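Local coordinates for protein myosin IE heavy chain (Dictyostelium discoideum, PDB 1LKX) that binds actin and acts as a single-headed myosin motor whose actin-activated ATPase resides in its motor domain, at residues N407-Q412 against I444-E449; Q412-L417 against P582-C587. All coordinates share one frame; numbering follows the deposited sequence.

Contact 1. Residues N407-Q412 against I444-E449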
ATOM      1  N   ASN A 407       8.399  -1.576   0.042  1.00 42.22           N
ATOM      2  CA  ASN A 407       8.707  -0.220  -0.423  1.00 41.39           C
ATOM      3  C   ASN A 407      10.004  -0.209  -1.197  1.00 40.95           C
ATOM      4  O   ASN A 407      10.215   0.648  -2.055  1.00 40.75           O
ATOM      5  CB  ASN A 407       8.801   0.774   0.733  1.00 40.84           C
ATOM      6  CG  ASN A 407       7.438   1.174   1.260  1.00 42.71           C
ATOM      7  OD1 ASN A 407       7.155   2.354   1.466  1.00 41.97           O
ATOM      8  ND2 ASN A 407       6.582   0.184   1.485  1.00 44.53           N
ATOM      9  N   GLU A 408      10.869  -1.173  -0.882  1.00 40.90           N
ATOM     10  CA  GLU A 408      12.156  -1.326  -1.553  1.00 39.23           C
ATOM     11  C   GLU A 408      11.867  -1.725  -2.984  1.00 38.87           C
ATOM     12  O   GLU A 408      12.420  -1.153  -3.911  1.00 37.80           O
ATOM     13  CB  GLU A 408      12.979  -2.425  -0.897  1.00 39.60           C
ATOM     14  CG  GLU A 408      13.643  -2.052   0.397  1.00 44.06           C
ATOM     15  CD  GLU A 408      14.848  -1.154   0.186  1.00 48.45           C
ATOM     16  OE1 GLU A 408      15.577  -0.880   1.171  1.00 49.94           O
ATOM     17  OE2 GLU A 408      15.065  -0.719  -0.966  1.00 50.42           O
ATOM     18  N   LYS A 409      10.993  -2.715  -3.157  1.00 38.80           N
ATOM     19  CA  LYS A 409      10.629  -3.183  -4.490  1.00 39.92           C
ATOM     20  C   LYS A 409      10.029  -2.053  -5.317  1.00 40.46           C
ATOM     21  O   LYS A 409      10.379  -1.857  -6.482  1.00 41.00           O
ATOM     22  CB  LYS A 409       9.616  -4.315  -4.402  1.00 39.53           C
ATOM     23  CG  LYS A 409      10.082  -5.473  -3.588  1.00 43.38           C
ATOM     24  CD  LYS A 409      11.119  -6.301  -4.326  1.00 45.73           C
ATOM     25  CE  LYS A 409      10.523  -7.007  -5.532  1.00 45.52           C
ATOM     26  NZ  LYS A 409      11.433  -8.116  -5.940  1.00 46.61           N
ATOM     27  N   LEU A 410       9.115  -1.309  -4.708  1.00 40.55           N
ATOM     28  CA  LEU A 410       8.464  -0.215  -5.401  1.00 39.47           C
ATOM     29  C   LEU A 410       9.515   0.779  -5.847  1.00 38.64           C
ATOM     30  O   LEU A 410       9.454   1.273  -6.970  1.00 38.16           O
ATOM     31  CB  LEU A 410       7.452   0.464  -4.485  1.00 40.03           C
ATOM     32  CG  LEU A 410       6.187   0.962  -5.182  1.00 40.94           C
ATOM     33  CD1 LEU A 410       5.407   1.865  -4.249  1.00 41.16           C
ATOM     34  CD2 LEU A 410       6.563   1.727  -6.432  1.00 40.56           C
ATOM     35  N   GLN A 411      10.475   1.059  -4.964  1.00 38.51           N
ATOM     36  CA  GLN A 411      11.559   1.993  -5.262  1.00 39.69           C
ATOM     37  C   GLN A 411      12.380   1.471  -6.436  1.00 40.08           C
ATOM     38  O   GLN A 411      12.732   2.207  -7.353  1.00 38.60           O
ATOM     39  CB  GLN A 411      12.458   2.158  -4.036  1.00 40.04           C
ATOM     40  CG  GLN A 411      13.731   2.965  -4.265  1.00 41.32           C
ATOM     41  CD  GLN A 411      13.468   4.358  -4.809  1.00 43.19           C
ATOM     42  OE1 GLN A 411      12.401   4.932  -4.597  1.00 43.77           O
ATOM     43  NE2 GLN A 411      14.454   4.917  -5.503  1.00 44.83           N
ATOM     44  N   GLN A 412      12.673   0.179  -6.392  1.00 41.66           N
ATOM     45  CA  GLN A 412      13.437  -0.476  -7.439  1.00 42.23           C
ATOM     46  C   GLN A 412      12.730  -0.292  -8.776  1.00 42.79           C
ATOM     47  O   GLN A 412      13.376  -0.061  -9.796  1.00 43.17           O
ATOM     48  CB  GLN A 412      13.581  -1.960  -7.096  1.00 42.29           C
ATOM     49  CG  GLN A 412      14.198  -2.829  -8.181  1.00 42.38           C
ATOM     50  CD  GLN A 412      15.511  -2.298  -8.702  1.00 40.82           C
ATOM     51  OE1 GLN A 412      16.275  -1.668  -7.973  1.00 40.79           O
ATOM     52  NE2 GLN A 412      15.790  -2.568  -9.971  1.00 40.96           N
ATOM     53  N   ILE A 444      20.223  -3.964  -4.800  1.00 51.71           N
ATOM     54  CA  ILE A 444      21.013  -4.802  -3.927  1.00 50.20           C
ATOM     55  C   ILE A 444      20.305  -5.034  -2.598  1.00 50.01           C
ATOM     56  O   ILE A 444      20.563  -6.025  -1.921  1.00 49.01           O
ATOM     57  CB  ILE A 444      22.387  -4.191  -3.698  1.00 48.96           C
ATOM     58  CG1 ILE A 444      23.171  -4.216  -5.000  1.00 48.02           C
ATOM     59  CG2 ILE A 444      23.158  -4.997  -2.669  1.00 50.22           C
ATOM     60  CD1 ILE A 444      22.435  -3.681  -6.162  1.00 46.79           C
ATOM     61  N   CYS A 445      19.409  -4.125  -2.223  1.00 50.18           N
ATOM     62  CA  CYS A 445      18.651  -4.298  -0.989  1.00 50.32           C
ATOM     63  C   CYS A 445      17.579  -5.346  -1.224  1.00 49.57           C
ATOM     64  O   CYS A 445      17.053  -5.925  -0.289  1.00 48.78           O
ATOM     65  CB  CYS A 445      18.014  -2.994  -0.576  1.00 49.70           C
ATOM     66  SG  CYS A 445      19.256  -1.743  -0.523  1.00 54.17           S
ATOM     67  N   GLU A 446      17.246  -5.582  -2.483  1.00 50.60           N
ATOM     68  CA  GLU A 446      16.266  -6.605  -2.797  1.00 52.61           C
ATOM     69  C   GLU A 446      17.048  -7.900  -2.699  1.00 53.68           C
ATOM     70  O   GLU A 446      16.786  -8.753  -1.845  1.00 54.47           O
ATOM     71  CB  GLU A 446      15.768  -6.486  -4.232  1.00 53.50           C
ATOM     72  CG  GLU A 446      15.675  -5.088  -4.756  1.00 54.82           C
ATOM     73  CD  GLU A 446      14.660  -4.296  -4.024  1.00 55.78           C
ATOM     74  OE1 GLU A 446      13.508  -4.768  -3.971  1.00 57.12           O
ATOM     75  OE2 GLU A 446      15.011  -3.217  -3.501  1.00 56.69           O
ATOM     76  N   LEU A 447      18.022  -8.023  -3.593  1.00 53.52           N
ATOM     77  CA  LEU A 447      18.852  -9.207  -3.665  1.00 53.89           C
ATOM     78  C   LEU A 447      19.180  -9.758  -2.278  1.00 54.74           C
ATOM     79  O   LEU A 447      19.155 -10.974  -2.068  1.00 55.72           O
ATOM     80  CB  LEU A 447      20.135  -8.897  -4.457  1.00 53.27           C
ATOM     81  CG  LEU A 447      19.998  -8.528  -5.948  1.00 52.47           C
ATOM     82  CD1 LEU A 447      21.373  -8.248  -6.559  1.00 50.86           C
ATOM     83  CD2 LEU A 447      19.306  -9.659  -6.699  1.00 52.00           C
ATOM     84  N   ILE A 448      19.449  -8.878  -1.319  1.00 55.59           N
ATOM     85  CA  ILE A 448      19.789  -9.341   0.021  1.00 57.50           C
ATOM     86  C   ILE A 448      18.592  -9.924   0.742  1.00 59.69           C
ATOM     87  O   ILE A 448      18.653 -10.162   1.944  1.00 60.02           O
ATOM     88  CB  ILE A 448      20.350  -8.217   0.912  1.00 56.10           C
ATOM     89  CG1 ILE A 448      21.035  -8.827   2.142  1.00 54.90           C
ATOM     90  CG2 ILE A 448      19.227  -7.304   1.356  1.00 56.96           C
ATOM     91  CD1 ILE A 448      21.295  -7.858   3.260  1.00 52.72           C
ATOM     92  N   GLU A 449      17.505 -10.165   0.022  1.00 63.22           N
ATOM     93  CA  GLU A 449      16.327 -10.711   0.679  1.00 66.41           C
ATOM     94  C   GLU A 449      15.226 -11.303  -0.202  1.00 68.16           C
ATOM     95  O   GLU A 449      14.058 -10.975  -0.029  1.00 68.61           O
ATOM     96  CB  GLU A 449      15.739  -9.628   1.554  1.00 65.42           C
ATOM     97  CG  GLU A 449      15.669  -8.332   0.840  1.00 65.56           C
ATOM     98  CD  GLU A 449      14.802  -7.375   1.569  1.00 67.57           C
ATOM     99  OE1 GLU A 449      13.706  -7.808   1.978  1.00 69.51           O
ATOM    100  OE2 GLU A 449      15.203  -6.204   1.735  1.00 68.36           O
TER
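Glu408 and Glu446 bring two carboxylates together across this contact, with Glu408 OE2 3.6 Å from Glu446 OE2 and the two planes 69° apart. What reconciles the like charges is Lys442, just ahead of helix 443-447, whose NZ forms a salt bridge to each of those oxygens. Glu446 OE2 also lies against the backbone Glu408 O, a second acceptor, which makes the lysine the more needed. The other oxygen of Glu408, OE1, accepts hydrogen bonds from His507 ND1 and Tyr508 N, which ties the carboxylate down at both ends. Lys409 passes close by the Glu446 side chain, while its NZ bonds to Asn571 OD1.

Other touches are van der Waals. With CG anti to the carbonyl carbon (chi1 -77°) and the chain bent at chi2, the Glu408 carboxylate turns toward Cys445, whose CB lies 3.7 Å from Glu408 CD; a small cysteine suits this place beside the acid. Glu446 reaches in to the helix, its CD 4.0 Å from Gln412 CB.

No hydrogen bond links the two segments directly. The polar side of the contact is thus mediated largely by Lys442: with it between them, two buried glutamates can probably both stay ionised where helix 443-447 meets helix 398-430, the relay helix of the myosin motor.

Contact 2. Residues Q412-L417 against P582-C587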
ATOM      1  N   GLN A 412      12.673   0.179  -6.392  1.00 41.66           N
ATOM      2  CA  GLN A 412      13.437  -0.476  -7.439  1.00 42.23           C
ATOM      3  C   GLN A 412      12.730  -0.292  -8.776  1.00 42.79           C
ATOM      4  O   GLN A 412      13.376  -0.061  -9.796  1.00 43.17           O
ATOM      5  CB  GLN A 412      13.581  -1.960  -7.096  1.00 42.29           C
ATOM      6  CG  GLN A 412      14.198  -2.829  -8.181  1.00 42.38           C
ATOM      7  CD  GLN A 412      15.511  -2.298  -8.702  1.00 40.82           C
ATOM      8  OE1 GLN A 412      16.275  -1.668  -7.973  1.00 40.79           O
ATOM      9  NE2 GLN A 412      15.790  -2.568  -9.971  1.00 40.96           N
ATOM     10  N   LEU A 413      11.400  -0.384  -8.761  1.00 43.38           N
ATOM     11  CA  LEU A 413      10.594  -0.223  -9.973  1.00 44.10           C
ATOM     12  C   LEU A 413      10.696   1.198 -10.530  1.00 45.19           C
ATOM     13  O   LEU A 413      10.963   1.392 -11.721  1.00 44.87           O
ATOM     14  CB  LEU A 413       9.124  -0.547  -9.697  1.00 43.37           C
ATOM     15  CG  LEU A 413       8.201  -0.337 -10.907  1.00 42.06           C
ATOM     16  CD1 LEU A 413       8.513  -1.377 -11.958  1.00 41.32           C
ATOM     17  CD2 LEU A 413       6.749  -0.423 -10.493  1.00 41.36           C
ATOM     18  N   PHE A 414      10.456   2.193  -9.683  1.00 46.03           N
ATOM     19  CA  PHE A 414      10.573   3.573 -10.134  1.00 47.30           C
ATOM     20  C   PHE A 414      11.916   3.748 -10.849  1.00 47.52           C
ATOM     21  O   PHE A 414      11.980   4.259 -11.966  1.00 47.95           O
ATOM     22  CB  PHE A 414      10.516   4.545  -8.957  1.00 47.10           C
ATOM     23  CG  PHE A 414       9.141   5.059  -8.656  1.00 46.82           C
ATOM     24  CD1 PHE A 414       8.241   4.296  -7.927  1.00 46.82           C
ATOM     25  CD2 PHE A 414       8.758   6.330  -9.078  1.00 45.73           C
ATOM     26  CE1 PHE A 414       6.979   4.796  -7.616  1.00 47.23           C
ATOM     27  CE2 PHE A 414       7.502   6.836  -8.774  1.00 45.66           C
ATOM     28  CZ  PHE A 414       6.610   6.072  -8.041  1.00 46.40           C
ATOM     29  N   ILE A 415      12.989   3.317 -10.198  1.00 47.44           N
ATOM     30  CA  ILE A 415      14.315   3.435 -10.780  1.00 47.90           C
ATOM     31  C   ILE A 415      14.391   2.737 -12.125  1.00 48.73           C
ATOM     32  O   ILE A 415      14.741   3.363 -13.123  1.00 47.23           O
ATOM     33  CB  ILE A 415      15.396   2.848  -9.844  1.00 47.33           C
ATOM     34  CG1 ILE A 415      15.580   3.764  -8.631  1.00 46.10           C
ATOM     35  CG2 ILE A 415      16.701   2.698 -10.588  1.00 46.06           C
ATOM     36  CD1 ILE A 415      16.567   3.248  -7.607  1.00 44.63           C
ATOM     37  N   GLU A 416      14.056   1.449 -12.155  1.00 50.74           N
ATOM     38  CA  GLU A 416      14.103   0.696 -13.405  1.00 53.31           C
ATOM     39  C   GLU A 416      13.357   1.413 -14.526  1.00 54.05           C
ATOM     40  O   GLU A 416      13.765   1.342 -15.690  1.00 54.69           O
ATOM     41  CB  GLU A 416      13.530  -0.712 -13.234  1.00 54.69           C
ATOM     42  CG  GLU A 416      13.578  -1.520 -14.530  1.00 57.50           C
ATOM     43  CD  GLU A 416      14.985  -1.619 -15.114  1.00 59.18           C
ATOM     44  OE1 GLU A 416      15.111  -1.697 -16.357  1.00 60.38           O
ATOM     45  OE2 GLU A 416      15.959  -1.629 -14.330  1.00 58.82           O
ATOM     46  N   LEU A 417      12.266   2.095 -14.180  1.00 54.20           N
ATOM     47  CA  LEU A 417      11.500   2.848 -15.173  1.00 53.72           C
ATOM     48  C   LEU A 417      12.093   4.251 -15.313  1.00 53.68           C
ATOM     49  O   LEU A 417      12.970   4.515 -16.140  1.00 54.05           O
ATOM     50  CB  LEU A 417      10.028   2.972 -14.756  1.00 52.20           C
ATOM     51  CG  LEU A 417       9.177   1.702 -14.653  1.00 51.65           C
ATOM     52  CD1 LEU A 417       7.729   2.084 -14.401  1.00 50.67           C
ATOM     53  CD2 LEU A 417       9.288   0.896 -15.936  1.00 51.43           C
ATOM     54  N   PRO A 582       2.871   3.684 -17.336  1.00 45.68           N
ATOM     55  CA  PRO A 582       3.123   4.309 -16.033  1.00 44.26           C
ATOM     56  C   PRO A 582       2.740   5.781 -15.908  1.00 43.24           C
ATOM     57  O   PRO A 582       2.790   6.551 -16.872  1.00 42.77           O
ATOM     58  CB  PRO A 582       4.623   4.127 -15.843  1.00 44.51           C
ATOM     59  CG  PRO A 582       4.950   2.962 -16.700  1.00 45.75           C
ATOM     60  CD  PRO A 582       4.134   3.222 -17.924  1.00 46.03           C
ATOM     61  N   HIS A 583       2.374   6.147 -14.687  1.00 41.81           N
ATOM     62  CA  HIS A 583       1.993   7.502 -14.309  1.00 40.41           C
ATOM     63  C   HIS A 583       2.483   7.534 -12.883  1.00 40.38           C
ATOM     64  O   HIS A 583       2.096   6.687 -12.083  1.00 40.93           O
ATOM     65  CB  HIS A 583       0.482   7.670 -14.362  1.00 38.37           C
ATOM     66  CG  HIS A 583      -0.070   7.626 -15.749  1.00 37.48           C
ATOM     67  ND1 HIS A 583       0.004   8.699 -16.613  1.00 36.67           N
ATOM     68  CD2 HIS A 583      -0.658   6.623 -16.443  1.00 36.18           C
ATOM     69  CE1 HIS A 583      -0.515   8.359 -17.780  1.00 36.77           C
ATOM     70  NE2 HIS A 583      -0.922   7.103 -17.703  1.00 37.33           N
ATOM     71  N   TYR A 584       3.344   8.490 -12.557  1.00 39.45           N
ATOM     72  CA  TYR A 584       3.899   8.515 -11.217  1.00 37.84           C
ATOM     73  C   TYR A 584       3.507   9.683 -10.345  1.00 36.55           C
ATOM     74  O   TYR A 584       3.422  10.823 -10.799  1.00 38.31           O
ATOM     75  CB  TYR A 584       5.427   8.437 -11.286  1.00 38.92           C
ATOM     76  CG  TYR A 584       5.960   7.731 -12.510  1.00 39.10           C
ATOM     77  CD1 TYR A 584       6.068   8.400 -13.735  1.00 40.54           C
ATOM     78  CD2 TYR A 584       6.356   6.401 -12.446  1.00 39.96           C
ATOM     79  CE1 TYR A 584       6.560   7.757 -14.866  1.00 41.98           C
ATOM     80  CE2 TYR A 584       6.852   5.739 -13.567  1.00 42.42           C
ATOM     81  CZ  TYR A 584       6.953   6.424 -14.778  1.00 43.88           C
ATOM     82  OH  TYR A 584       7.450   5.780 -15.898  1.00 45.67           O
ATOM     83  N   VAL A 585       3.260   9.370  -9.081  1.00 34.17           N
ATOM     84  CA  VAL A 585       2.919  10.357  -8.072  1.00 33.27           C
ATOM     85  C   VAL A 585       3.891  10.031  -6.971  1.00 33.79           C
ATOM     86  O   VAL A 585       4.058   8.875  -6.649  1.00 35.68           O
ATOM     87  CB  VAL A 585       1.479  10.179  -7.519  1.00 30.82           C
ATOM     88  CG1 VAL A 585       1.243  11.109  -6.353  1.00 27.34           C
ATOM     89  CG2 VAL A 585       0.469  10.476  -8.598  1.00 30.62           C
ATOM     90  N   ARG A 586       4.557  11.029  -6.414  1.00 34.53           N
ATOM     91  CA  ARG A 586       5.490  10.772  -5.327  1.00 35.69           C
ATOM     92  C   ARG A 586       5.173  11.713  -4.172  1.00 35.67           C
ATOM     93  O   ARG A 586       5.387  12.923  -4.265  1.00 36.01           O
ATOM     94  CB  ARG A 586       6.929  10.964  -5.804  1.00 36.53           C
ATOM     95  CG  ARG A 586       7.165  10.376  -7.174  1.00 39.02           C
ATOM     96  CD  ARG A 586       8.563   9.842  -7.307  1.00 42.30           C
ATOM     97  NE  ARG A 586       8.741   8.669  -6.466  1.00 45.81           N
ATOM     98  CZ  ARG A 586       9.832   7.915  -6.465  1.00 48.28           C
ATOM     99  NH1 ARG A 586       9.906   6.858  -5.658  1.00 50.23           N
ATOM    100  NH2 ARG A 586      10.844   8.217  -7.277  1.00 48.59           N
ATOM    101  N   CYS A 587       4.642  11.148  -3.094  1.00 35.02           N
ATOM    102  CA  CYS A 587       4.279  11.917  -1.916  1.00 35.24           C
ATOM    103  C   CYS A 587       5.452  12.130  -0.974  1.00 35.91           C
ATOM    104  O   CYS A 587       6.245  11.210  -0.725  1.00 36.40           O
ATOM    105  CB  CYS A 587       3.172  11.211  -1.151  1.00 36.35           C
ATOM    106  SG  CYS A 587       1.689  10.926  -2.102  1.00 38.33           S
TER
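Phe414 carries the guanidinium of Arg586 flat on one face of its ring, the planes only 13° apart and the centres 3.6 Å apart, a stack that is also a cation-pi contact. Arg586 CZ sits displaced toward the rim, above Phe414 CD2 and CE2. At the ring's edge, near its plane, Val585 O lies 4.0 Å from Phe414 CZ. Tyr584 meets the same ring obliquely, its CB 3.6 Å from Phe414 CE2. Farther along the helix, Leu417 CD1 packs against Pro582 CG at 3.7 Å and reaches the edge of the Tyr584 ring at CE2, 3.9 Å away.

Alternation along the strand sends Pro582, Tyr584 and Arg586 toward the helix, while His583 and Val585 serve helix 77-91 behind. Arg586 bends at chi2 and again at chi3 (69°), which lays its planar end over Phe414. There NE is hydrogen-bonded to Ser100 OG on the neighbouring strand 95-100, and NH1 makes a weak bond to Gln411 OE1. Were Arg586 cut back to an alanine, this face of Phe414 would probably lose its cationic partner and Ser100 OG its NE-H mate.

Segments 412-417 and 582-587 run at 124° between their N-to-C directions; residues 582-587 fall within the actin-binding region, on a strand of the central transducer sheet. Joined by dispersion and cation-pi attraction, with no hydrogen bond between the two segments, the relay helix and sheet meet through a buried charge that the aromatic ring, Ser100 and Gln411 together accommodate.

Overall arrangement
Both contacts use the relay helix, 398-430, but look out from different sides of it; their segments overlap at Gln412, which touches only in contact 1. Contact 1 is the more buried, with charged groups doing most of the work toward a short helix and nearby loops. Contact 2 is only partly buried, its Leu417 end more accessible than its Phe414 end, and it packs aromatic, aliphatic and one cationic group between helix and central sheet, beside the P-loop strand. Their centres are about 14 Å apart. A helix that follows the switch II region, where Tyr388 and Gly389 meet the vanadate, is thus held by lysine-bridged acids on one flank and by stacking on another.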